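Local coordinates for xylosidase (Xanthomonas axonopodis pv. citri, PDB 6XN2), which probably hydrolyses beta-1,4-linked xylo-oligosaccharides, as a family 43 glycoside hydrolase that binds xylose units in its active-site pocket, at residues T166-D170 with G191-Y196; Y184-W189 with R254-P259; L270-T274 with T307-I311. All coordinates share one frame; numbering follows the deposited sequence.

Contact 1: T166-D170 with G191-Y196. With XYP (beta-D-xylopyranose), chain E.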
loop_
_atom_site.group_PDB
_atom_site.type_symbol
_atom_site.label_atom_id
_atom_site.label_comp_id
_atom_site.label_asym_id
_atom_site.label_seq_id
_atom_site.Cartn_x
_atom_site.Cartn_y
_atom_site.Cartn_z
ATOM N N THR A 166 10.170 13.507 -1.752
ATOM C CA THR A 166 9.852 12.148 -1.481
ATOM C C THR A 166 11.099 11.367 -1.238
ATOM O O THR A 166 12.156 11.712 -1.600
ATOM C CB THR A 166 9.004 11.469 -2.546
ATOM O OG1 THR A 166 9.760 11.290 -3.726
ATOM C CG2 THR A 166 7.794 12.270 -2.819
ATOM N N TYR A 167 10.876 10.327 -0.496
ATOM C CA TYR A 167 11.843 9.370 -0.035
ATOM C C TYR A 167 11.112 8.126 0.466
ATOM O O TYR A 167 9.886 8.108 0.360
ATOM C CB TYR A 167 12.683 9.978 1.059
ATOM C CG TYR A 167 11.916 10.622 2.151
ATOM C CD1 TYR A 167 11.533 11.913 2.067
ATOM C CD2 TYR A 167 11.633 9.958 3.284
ATOM C CE1 TYR A 167 10.847 12.515 3.055
ATOM C CE2 TYR A 167 10.961 10.557 4.288
ATOM C CZ TYR A 167 10.564 11.851 4.157
ATOM O OH TYR A 167 9.886 12.474 5.122
ATOM N N SER A 168 11.841 7.013 0.778
ATOM C CA SER A 168 11.236 5.785 1.267
ATOM C C SER A 168 10.283 5.222 0.193
ATOM O O SER A 168 10.457 5.483 -1.008
ATOM C CB SER A 168 10.507 6.034 2.600
ATOM O OG SER A 168 10.213 4.818 3.271
ATOM N N ILE A 169 9.311 4.432 0.601
ATOM C CA ILE A 169 8.466 3.716 -0.337
ATOM C C ILE A 169 6.969 3.762 -0.125
ATOM O O ILE A 169 6.487 4.591 0.577
ATOM C CB ILE A 169 8.833 2.220 -0.246
ATOM C CG1 ILE A 169 8.740 1.736 1.181
ATOM C CG2 ILE A 169 10.239 1.949 -0.644
ATOM C CD1 ILE A 169 8.914 0.251 1.338
ATOM N N ASP A 170 6.256 2.907 -0.863
ATOM C CA ASP A 170 4.835 2.640 -0.632
ATOM C C ASP A 170 3.903 3.852 -0.714
ATOM O O ASP A 170 3.174 4.145 0.242
ATOM C CB ASP A 170 4.675 1.959 0.729
ATOM C CG ASP A 170 5.246 0.560 0.736
ATOM O OD1 ASP A 170 5.799 0.150 -0.316
ATOM O OD2 ASP A 170 5.140 -0.133 1.775
ATOM N N GLY A 191 12.603 -0.288 3.693
ATOM C CA GLY A 191 12.003 0.842 3.058
ATOM C C GLY A 191 12.714 2.137 3.279
ATOM O O GLY A 191 12.180 3.077 2.729
ATOM N N GLN A 192 13.552 2.211 4.362
ATOM C CA GLN A 192 14.477 3.320 4.648
ATOM C C GLN A 192 13.903 4.549 5.358
ATOM O O GLN A 192 14.641 5.506 5.605
ATOM C CB GLN A 192 15.162 3.796 3.352
ATOM C CG GLN A 192 15.919 2.697 2.603
ATOM C CD GLN A 192 16.543 3.169 1.293
ATOM O OE1 GLN A 192 16.198 4.223 0.762
ATOM N NE2 GLN A 192 17.467 2.379 0.766
ATOM N N LEU A 193 12.622 4.535 5.717
ATOM C CA LEU A 193 12.016 5.701 6.374
ATOM C C LEU A 193 12.729 6.080 7.681
ATOM O O LEU A 193 12.714 7.240 8.099
ATOM C CB LEU A 193 10.527 5.444 6.647
ATOM C CG LEU A 193 9.724 6.500 7.420
ATOM C CD1 LEU A 193 9.621 7.818 6.648
ATOM C CD2 LEU A 193 8.333 5.975 7.758
ATOM N N GLN A 194 13.365 5.095 8.310
ATOM C CA GLN A 194 14.049 5.304 9.584
ATOM C C GLN A 194 15.267 6.215 9.450
ATOM O O GLN A 194 15.752 6.748 10.445
ATOM C CB GLN A 194 14.468 3.960 10.187
ATOM C CG GLN A 194 15.575 3.235 9.429
ATOM C CD GLN A 194 15.064 2.379 8.282
ATOM O OE1 GLN A 194 13.923 2.518 7.832
ATOM N NE2 GLN A 194 15.915 1.486 7.801
ATOM N N HIS A 195 15.754 6.389 8.222
ATOM C CA HIS A 195 16.897 7.267 7.970
ATOM C C HIS A 195 16.518 8.730 7.758
ATOM O O HIS A 195 17.375 9.546 7.404
ATOM C CB HIS A 195 17.684 6.772 6.763
ATOM C CG HIS A 195 18.467 5.530 7.037
ATOM N ND1 HIS A 195 18.174 4.318 6.449
ATOM C CD2 HIS A 195 19.522 5.306 7.857
ATOM C CE1 HIS A 195 19.022 3.404 6.887
ATOM N NE2 HIS A 195 19.846 3.976 7.746
ATOM N N TYR A 196 15.272 9.071 7.959
ATOM C CA TYR A 196 14.822 10.422 7.751
ATOM C C TYR A 196 14.133 11.053 8.943
ATOM O O TYR A 196 13.467 10.401 9.638
ATOM C CB TYR A 196 13.846 10.455 6.587
ATOM C CG TYR A 196 14.410 10.000 5.288
ATOM C CD1 TYR A 196 14.503 8.678 4.973
ATOM C CD2 TYR A 196 14.833 10.907 4.366
ATOM C CE1 TYR A 196 15.031 8.278 3.785
ATOM C CE2 TYR A 196 15.342 10.518 3.193
ATOM C CZ TYR A 196 15.453 9.203 2.904
ATOM O OH TYR A 196 15.971 8.859 1.726
HETATM O O1 XYP E . 8.651 -4.484 1.930
HETATM C C1 XYP E . 7.715 -4.735 0.907
HETATM C C2 XYP E . 7.274 -3.406 0.330
HETATM C C3 XYP E . 6.611 -3.547 -1.003
HETATM C C4 XYP E . 7.437 -4.433 -1.911
HETATM C C5 XYP E . 7.678 -5.750 -1.232
HETATM O O2 XYP E . 6.357 -2.721 1.172
HETATM O O3 XYP E . 6.585 -2.229 -1.461
HETATM O O4 XYP E . 6.741 -4.687 -3.090
HETATM O O5 XYP E . 8.362 -5.561 -0.027
HETATM O O HOH W 1 14.979 6.542 0.724
#
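Tyr167 and Tyr196 meet because their first torsions bring the two rings face to face: CG of Tyr167 sits between its backbone N and carbonyl carbon (chi1 50°), whereas CG of Tyr196 swings to the far side from its own carbonyl carbon (chi1 -61°). The rings form an offset stack, with planes 19° from parallel and centroids 4.1 Å apart. The two side chains slide past each other in opposite directions, so that CB of Tyr167 also lies over the Tyr196 face in a CH-pi contact, 3.4 Å from CZ. Leu193 CD1 closes the edge of the Tyr167 ring, 3.9 Å from CE2, an apolar branch suited to an aromatic edge. Next along the chain, the small side chain of Ser168 links two backbone groups: OG donates to Gly191 O at 2.7 Å, approaching from above the carbonyl plane, and bonds also with Gly187 N. Gly191 has no side chain, which lets Ile169 CD1 come to 3.6 Å from its CA. A water takes hydrogen bonds from Ser168 N and Tyr196 OH and gives one to Gln192 OE1, which Phe142 N also holds. At the pocket end, the carboxylate of Asp170 spans two xylose hydroxyls, OD1 accepting from O3 at 2.8 Å and OD2 from O2 at 2.9 Å. In the fold, loop 166-170 precedes strand 172-175 and segment 191-196 follows strand 181-185; Tyr167 meets Phe185 edge-to-face and, with Leu193, rests on Arg218 of strand 218-221, while Ile169 reaches Pro134 of strand 128-136 in the preceding sheet.

Contact 2: Y184-W189 with R254-P259. With XYP (beta-D-xylopyranose), chain E.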
loop_
_atom_site.group_PDB
_atom_site.type_symbol
_atom_site.label_atom_id
_atom_site.label_comp_id
_atom_site.label_asym_id
_atom_site.label_seq_id
_atom_site.Cartn_x
_atom_site.Cartn_y
_atom_site.Cartn_z
ATOM N N TYR A 184 0.541 9.772 0.671
ATOM C CA TYR A 184 1.057 9.135 1.876
ATOM C C TYR A 184 2.193 8.223 1.484
ATOM O O TYR A 184 2.110 7.558 0.457
ATOM C CB TYR A 184 -0.030 8.332 2.590
ATOM C CG TYR A 184 -1.197 9.164 3.061
ATOM C CD1 TYR A 184 -2.242 9.487 2.195
ATOM C CD2 TYR A 184 -1.259 9.622 4.378
ATOM C CE1 TYR A 184 -3.322 10.249 2.630
ATOM C CE2 TYR A 184 -2.338 10.385 4.818
ATOM C CZ TYR A 184 -3.360 10.695 3.938
ATOM O OH TYR A 184 -4.428 11.450 4.367
ATOM N N PHE A 185 3.246 8.176 2.289
ATOM C CA PHE A 185 4.320 7.238 2.004
ATOM C C PHE A 185 5.136 6.850 3.232
ATOM O O PHE A 185 5.027 7.463 4.297
ATOM C CB PHE A 185 5.242 7.798 0.898
ATOM C CG PHE A 185 5.889 9.134 1.216
ATOM C CD1 PHE A 185 5.222 10.328 0.967
ATOM C CD2 PHE A 185 7.190 9.194 1.705
ATOM C CE1 PHE A 185 5.821 11.555 1.230
ATOM C CE2 PHE A 185 7.800 10.421 1.966
ATOM C CZ PHE A 185 7.114 11.601 1.731
ATOM N N GLY A 186 5.944 5.807 3.068
ATOM C CA GLY A 186 6.820 5.359 4.129
ATOM C C GLY A 186 6.854 3.863 4.342
ATOM O O GLY A 186 5.867 3.154 4.173
ATOM N N GLY A 187 8.025 3.382 4.718
ATOM C CA GLY A 187 8.193 2.003 5.126
ATOM C C GLY A 187 9.515 1.935 5.853
ATOM O O GLY A 187 10.502 2.480 5.365
ATOM N N ILE A 188 9.544 1.288 7.001
ATOM C CA ILE A 188 10.771 1.135 7.737
ATOM C C ILE A 188 11.566 -0.082 7.273
ATOM O O ILE A 188 11.235 -0.655 6.265
ATOM C CB ILE A 188 10.582 1.175 9.262
ATOM C CG1 ILE A 188 9.708 0.033 9.734
ATOM C CG2 ILE A 188 10.031 2.520 9.690
ATOM C CD1 ILE A 188 9.624 -0.064 11.219
ATOM N N TRP A 189 12.599 -0.450 8.035
ATOM C CA TRP A 189 13.509 -1.530 7.624
ATOM C C TRP A 189 14.002 -1.271 6.206
ATOM O O TRP A 189 14.584 -0.219 5.934
ATOM C CB TRP A 189 12.841 -2.908 7.717
ATOM C CG TRP A 189 12.570 -3.364 9.129
ATOM C CD1 TRP A 189 12.464 -2.579 10.244
ATOM C CD2 TRP A 189 12.375 -4.716 9.572
ATOM N NE1 TRP A 189 12.209 -3.360 11.352
ATOM C CE2 TRP A 189 12.145 -4.673 10.963
ATOM C CE3 TRP A 189 12.373 -5.957 8.925
ATOM C CZ2 TRP A 189 11.926 -5.827 11.716
ATOM C CZ3 TRP A 189 12.143 -7.095 9.672
ATOM C CH2 TRP A 189 11.925 -7.023 11.052
ATOM N N ARG A 254 2.403 -0.316 15.984
ATOM C CA ARG A 254 3.120 0.791 15.310
ATOM C C ARG A 254 3.264 0.548 13.808
ATOM O O ARG A 254 3.393 -0.572 13.396
ATOM C CB ARG A 254 4.462 1.089 15.974
ATOM C CG ARG A 254 5.509 0.008 15.799
ATOM C CD ARG A 254 6.301 0.124 14.546
ATOM N NE ARG A 254 7.271 -0.937 14.446
ATOM C CZ ARG A 254 7.001 -2.136 13.983
ATOM N NH1 ARG A 254 5.782 -2.428 13.590
ATOM N NH2 ARG A 254 7.939 -3.045 13.909
ATOM N N PHE A 255 3.272 1.634 13.053
ATOM C CA PHE A 255 3.413 1.620 11.614
ATOM C C PHE A 255 4.698 1.003 11.099
ATOM O O PHE A 255 5.722 1.269 11.600
ATOM C CB PHE A 255 3.260 3.046 11.094
ATOM C CG PHE A 255 3.591 3.202 9.650
ATOM C CD1 PHE A 255 2.670 2.929 8.696
ATOM C CD2 PHE A 255 4.830 3.598 9.266
ATOM C CE1 PHE A 255 2.958 3.054 7.379
ATOM C CE2 PHE A 255 5.134 3.725 7.942
ATOM C CZ PHE A 255 4.191 3.446 6.996
ATOM N N PHE A 256 4.612 0.160 10.083
ATOM C CA PHE A 256 5.767 -0.452 9.470
ATOM C C PHE A 256 5.903 -0.027 8.027
ATOM O O PHE A 256 6.902 0.490 7.679
ATOM C CB PHE A 256 5.706 -1.948 9.533
ATOM C CG PHE A 256 6.956 -2.645 9.105
ATOM C CD1 PHE A 256 7.132 -3.043 7.815
ATOM C CD2 PHE A 256 7.920 -2.983 10.021
ATOM C CE1 PHE A 256 8.245 -3.717 7.434
ATOM C CE2 PHE A 256 9.032 -3.657 9.641
ATOM C CZ PHE A 256 9.196 -4.026 8.349
ATOM N N GLU A 257 4.887 -0.262 7.214
ATOM C CA GLU A 257 4.884 0.102 5.808
ATOM C C GLU A 257 3.483 0.125 5.189
ATOM O O GLU A 257 2.527 -0.097 5.849
ATOM C CB GLU A 257 5.786 -0.812 4.981
ATOM C CG GLU A 257 5.284 -2.211 4.745
ATOM C CD GLU A 257 6.374 -3.198 4.346
ATOM O OE1 GLU A 257 7.471 -2.803 4.033
ATOM O OE2 GLU A 257 6.117 -4.391 4.303
ATOM N N GLY A 258 3.421 0.502 3.926
ATOM C CA GLY A 258 2.200 0.455 3.132
ATOM C C GLY A 258 0.954 1.165 3.641
ATOM O O GLY A 258 -0.098 0.525 3.779
ATOM N N PRO A 259 1.015 2.466 3.859
ATOM C CA PRO A 259 -0.161 3.171 4.320
ATOM C C PRO A 259 -1.252 3.252 3.278
ATOM O O PRO A 259 -1.004 3.209 2.142
ATOM C CB PRO A 259 0.356 4.571 4.595
ATOM C CG PRO A 259 1.503 4.724 3.732
ATOM C CD PRO A 259 2.107 3.379 3.549
HETATM O O1 XYP E . 8.651 -4.484 1.930
HETATM C C1 XYP E . 7.715 -4.735 0.907
HETATM C C2 XYP E . 7.274 -3.406 0.330
HETATM C C3 XYP E . 6.611 -3.547 -1.003
HETATM C C4 XYP E . 7.437 -4.433 -1.911
HETATM C C5 XYP E . 7.678 -5.750 -1.232
HETATM O O2 XYP E . 6.357 -2.721 1.172
HETATM O O3 XYP E . 6.585 -2.229 -1.461
HETATM O O4 XYP E . 6.741 -4.687 -3.090
HETATM O O5 XYP E . 8.362 -5.561 -0.027
HETATM O O HOH W 2 9.436 -1.267 4.491
HETATM O O HOH W 3 10.927 -2.866 13.989
#
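Ile188 and Phe256 grip each other through both backbone and side chain. Ile188 N donates to Phe256 O at 2.8 Å, and Ile188 CG1 lies over one face of the Phe256 ring, 3.9 Å from its centroid, the two side chains crossing at about a right angle. A first torsion of -171° carries the Phe256 ring away from its own N, and its outer edge meets the face of Trp189 in a T-shaped pair with planes at 70°, in which CZ comes 3.5 Å from Trp189 CD2. An aromatic suits this place because it offers a flat face to a branched aliphatic chain and a C-H edge to an indole. Phe256 O receives a CA-H contact from Gly187 as well, 3.2 Å from its CA. This is the seam between neighbouring blades of the five-bladed beta-propeller of family 43, where strands 181-185 and 257-264 approach, and a classic beta bulge, Phe256 and Glu257 both facing Ser273, opens strand 257-264. Glu257, whose CB packs against the bare CA of Gly187, directs its carboxylate into the pocket: OE1 accepts from xylose O1 at 2.9 Å and from a water that also donates to Ile188 O. Gly186 adopts backbone angles suited to glycine; its buried carbonyl O has no hydrogen-bond partner and faces the edge of the Phe255 ring, 3.3 Å from CZ. Farther out, a second water accepts from both Trp189 NE1 and Arg254 NH2, each at 3.0 Å. The Arg254 guanidinium, one face of which meets Ile188 CD1, is held in turn by a salt bridge to Asp276 and a hydrogen bond to Thr274 O.

Contact 3: L270-T274 with T307-I311. With CA (calcium ion), chain D.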
loop_
_atom_site.group_PDB
_atom_site.type_symbol
_atom_site.label_atom_id
_atom_site.label_comp_id
_atom_site.label_asym_id
_atom_site.label_seq_id
_atom_site.Cartn_x
_atom_site.Cartn_y
_atom_site.Cartn_z
ATOM N N LEU A 270 -6.924 5.484 8.339
ATOM C CA LEU A 270 -5.559 5.134 7.970
ATOM C C LEU A 270 -5.320 3.671 8.292
ATOM O O LEU A 270 -5.467 3.270 9.439
ATOM C CB LEU A 270 -4.544 6.002 8.721
ATOM C CG LEU A 270 -3.095 5.532 8.600
ATOM C CD1 LEU A 270 -2.627 5.745 7.166
ATOM C CD2 LEU A 270 -2.203 6.269 9.583
ATOM N N SER A 271 -4.958 2.874 7.292
ATOM C CA SER A 271 -4.622 1.475 7.537
ATOM C C SER A 271 -3.221 1.187 7.002
ATOM O O SER A 271 -2.732 1.887 6.114
ATOM C CB SER A 271 -5.672 0.535 6.921
ATOM O OG SER A 271 -5.974 0.864 5.569
ATOM N N TYR A 272 -2.570 0.203 7.592
ATOM C CA TYR A 272 -1.201 -0.090 7.309
ATOM C C TYR A 272 -0.717 -1.435 7.806
ATOM O O TYR A 272 -1.331 -2.040 8.604
ATOM C CB TYR A 272 -0.356 0.944 8.048
ATOM C CG TYR A 272 -0.644 1.027 9.513
ATOM C CD1 TYR A 272 0.025 0.240 10.412
ATOM C CD2 TYR A 272 -1.572 1.872 9.990
ATOM C CE1 TYR A 272 -0.230 0.294 11.734
ATOM C CE2 TYR A 272 -1.840 1.942 11.318
ATOM C CZ TYR A 272 -1.157 1.143 12.194
ATOM O OH TYR A 272 -1.416 1.210 13.502
ATOM N N SER A 273 0.440 -1.842 7.351
ATOM C CA SER A 273 1.035 -3.080 7.757
ATOM C C SER A 273 1.898 -2.866 8.985
ATOM O O SER A 273 2.488 -1.853 9.114
ATOM C CB SER A 273 1.871 -3.605 6.639
ATOM O OG SER A 273 2.777 -4.559 7.072
ATOM N N THR A 274 1.928 -3.832 9.875
ATOM C CA THR A 274 2.741 -3.768 11.070
ATOM C C THR A 274 4.033 -4.531 10.928
ATOM O O THR A 274 4.790 -4.667 11.833
ATOM C CB THR A 274 2.037 -4.280 12.299
ATOM O OG1 THR A 274 1.742 -5.644 12.125
ATOM C CG2 THR A 274 0.806 -3.502 12.567
ATOM N N THR A 307 2.783 -8.253 4.081
ATOM C CA THR A 307 1.360 -8.062 4.000
ATOM C C THR A 307 1.136 -6.638 3.502
ATOM O O THR A 307 1.741 -5.751 3.977
ATOM C CB THR A 307 0.622 -8.401 5.301
ATOM O OG1 THR A 307 -0.774 -8.289 5.108
ATOM C CG2 THR A 307 1.032 -7.521 6.398
ATOM N N HIS A 308 0.300 -6.468 2.496
ATOM C CA HIS A 308 0.058 -5.172 1.916
ATOM C C HIS A 308 -1.357 -5.119 1.397
ATOM O O HIS A 308 -1.869 -6.109 1.011
ATOM C CB HIS A 308 0.994 -4.986 0.764
ATOM C CG HIS A 308 1.367 -3.574 0.510
ATOM N ND1 HIS A 308 2.541 -3.051 0.958
ATOM C CD2 HIS A 308 0.774 -2.607 -0.207
ATOM C CE1 HIS A 308 2.630 -1.802 0.578
ATOM N NE2 HIS A 308 1.568 -1.509 -0.122
ATOM N N HIS A 309 -1.956 -3.948 1.335
ATOM C CA HIS A 309 -3.340 -3.897 0.959
ATOM C C HIS A 309 -3.895 -2.578 0.504
ATOM O O HIS A 309 -3.230 -1.605 0.515
ATOM C CB HIS A 309 -4.116 -4.160 2.235
ATOM C CG HIS A 309 -4.250 -2.944 3.096
ATOM N ND1 HIS A 309 -3.169 -2.245 3.560
ATOM C CD2 HIS A 309 -5.333 -2.240 3.473
ATOM C CE1 HIS A 309 -3.585 -1.203 4.243
ATOM N NE2 HIS A 309 -4.892 -1.173 4.197
ATOM N N SER A 310 -5.112 -2.611 0.004
ATOM C CA SER A 310 -5.857 -1.384 -0.194
ATOM C C SER A 310 -7.313 -1.639 0.173
ATOM O O SER A 310 -7.740 -2.787 0.300
ATOM C CB SER A 310 -5.713 -0.866 -1.626
ATOM O OG SER A 310 -6.228 -1.773 -2.578
ATOM N N ILE A 311 -8.058 -0.559 0.362
ATOM C CA ILE A 311 -9.475 -0.639 0.682
ATOM C C ILE A 311 -10.251 0.254 -0.275
ATOM O O ILE A 311 -9.972 1.451 -0.395
ATOM C CB ILE A 311 -9.750 -0.223 2.136
ATOM C CG1 ILE A 311 -9.125 -1.229 3.106
ATOM C CG2 ILE A 311 -11.249 -0.066 2.371
ATOM C CD1 ILE A 311 -9.079 -0.740 4.535
HETATM CA CA CA D . 0.234 0.518 -1.118
HETATM O O HOH W 4 4.576 -6.158 5.464
HETATM O O HOH W 5 -1.188 0.362 1.108
HETATM O O HOH W 6 1.127 2.293 0.607
HETATM O O HOH W 7 -1.045 2.450 -2.294
HETATM O O HOH W 8 2.236 1.810 -2.253
HETATM O O HOH W 9 0.474 -0.589 -3.495
#
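His309 reaches across to Ser271 between two blades of the five-bladed beta-propeller: strand 267-273 belongs to one sheet, strand 310-314 begins the next, and the touching parts run in nearly opposite directions, 167° apart. The contact is made mainly by side chains. From CA, CB of His309 points toward segment 270-274, and CG stands between the backbone N and the carbonyl carbon (chi1 81°), which carries the imidazole toward Ser271. On the ring, CD2 passes 3.8 Å from Ser271 OG, and CE1 comes within 3.8 Å of Tyr272 N. The tip, NE2, is hydrogen-bonded to Ser271 OG at 2.7 Å, with the hydroxyl at the ring edge and near its plane. A histidine suits this place because its flat ring spans the distance while offering a polar atom at the far end; a serine suits the other side because it is short and its hydroxyl can either give or take a proton. The same OG touches Ile311 CD1, 3.6 Å away, so the bond is flanked by a hydrocarbon. Elsewhere the ring of His309 lies against Ile280 and Leu320, from the strands on either blade. At Ser273, Thr307 CG2 packs 3.5 Å from OG. That hydroxyl also bonds with Gly275 N and, through a water 2.9 Å away, is linked to Thr307 N. His308, pointing the other way from its neighbour, touches the bound xylose and serves the calcium site, which is completed by five waters and one further atom; one of those waters lies within hydrogen-bonding distance of His309 O and probably donates to it. The calcium lies in the plane of the imidazole, 2.6 Å from His308 NE2.

Contacts 1 and 2 interlock along the chain, their segments alternating, and their centres lie about 8 Å apart; contact 3 follows both in sequence, its centre about 9 Å from that of contact 2 and about 16 Å from that of contact 1. The carbonyl of Ile169 probably bonds Gly186 N, and Phe256 N probably bonds Ser273 O, where strands 257-264 and 267-273 run side by side in one sheet. Contact 1 joins the loop before strand 172-175 to the one after strand 181-185, while contacts 2 and 3 lie at successive blade seams. Asp170, Glu257 and His308, one from each contact, converge on the sugar pocket, with the calcium beside it, so that a single substrate site is assembled from distant parts of the sequence.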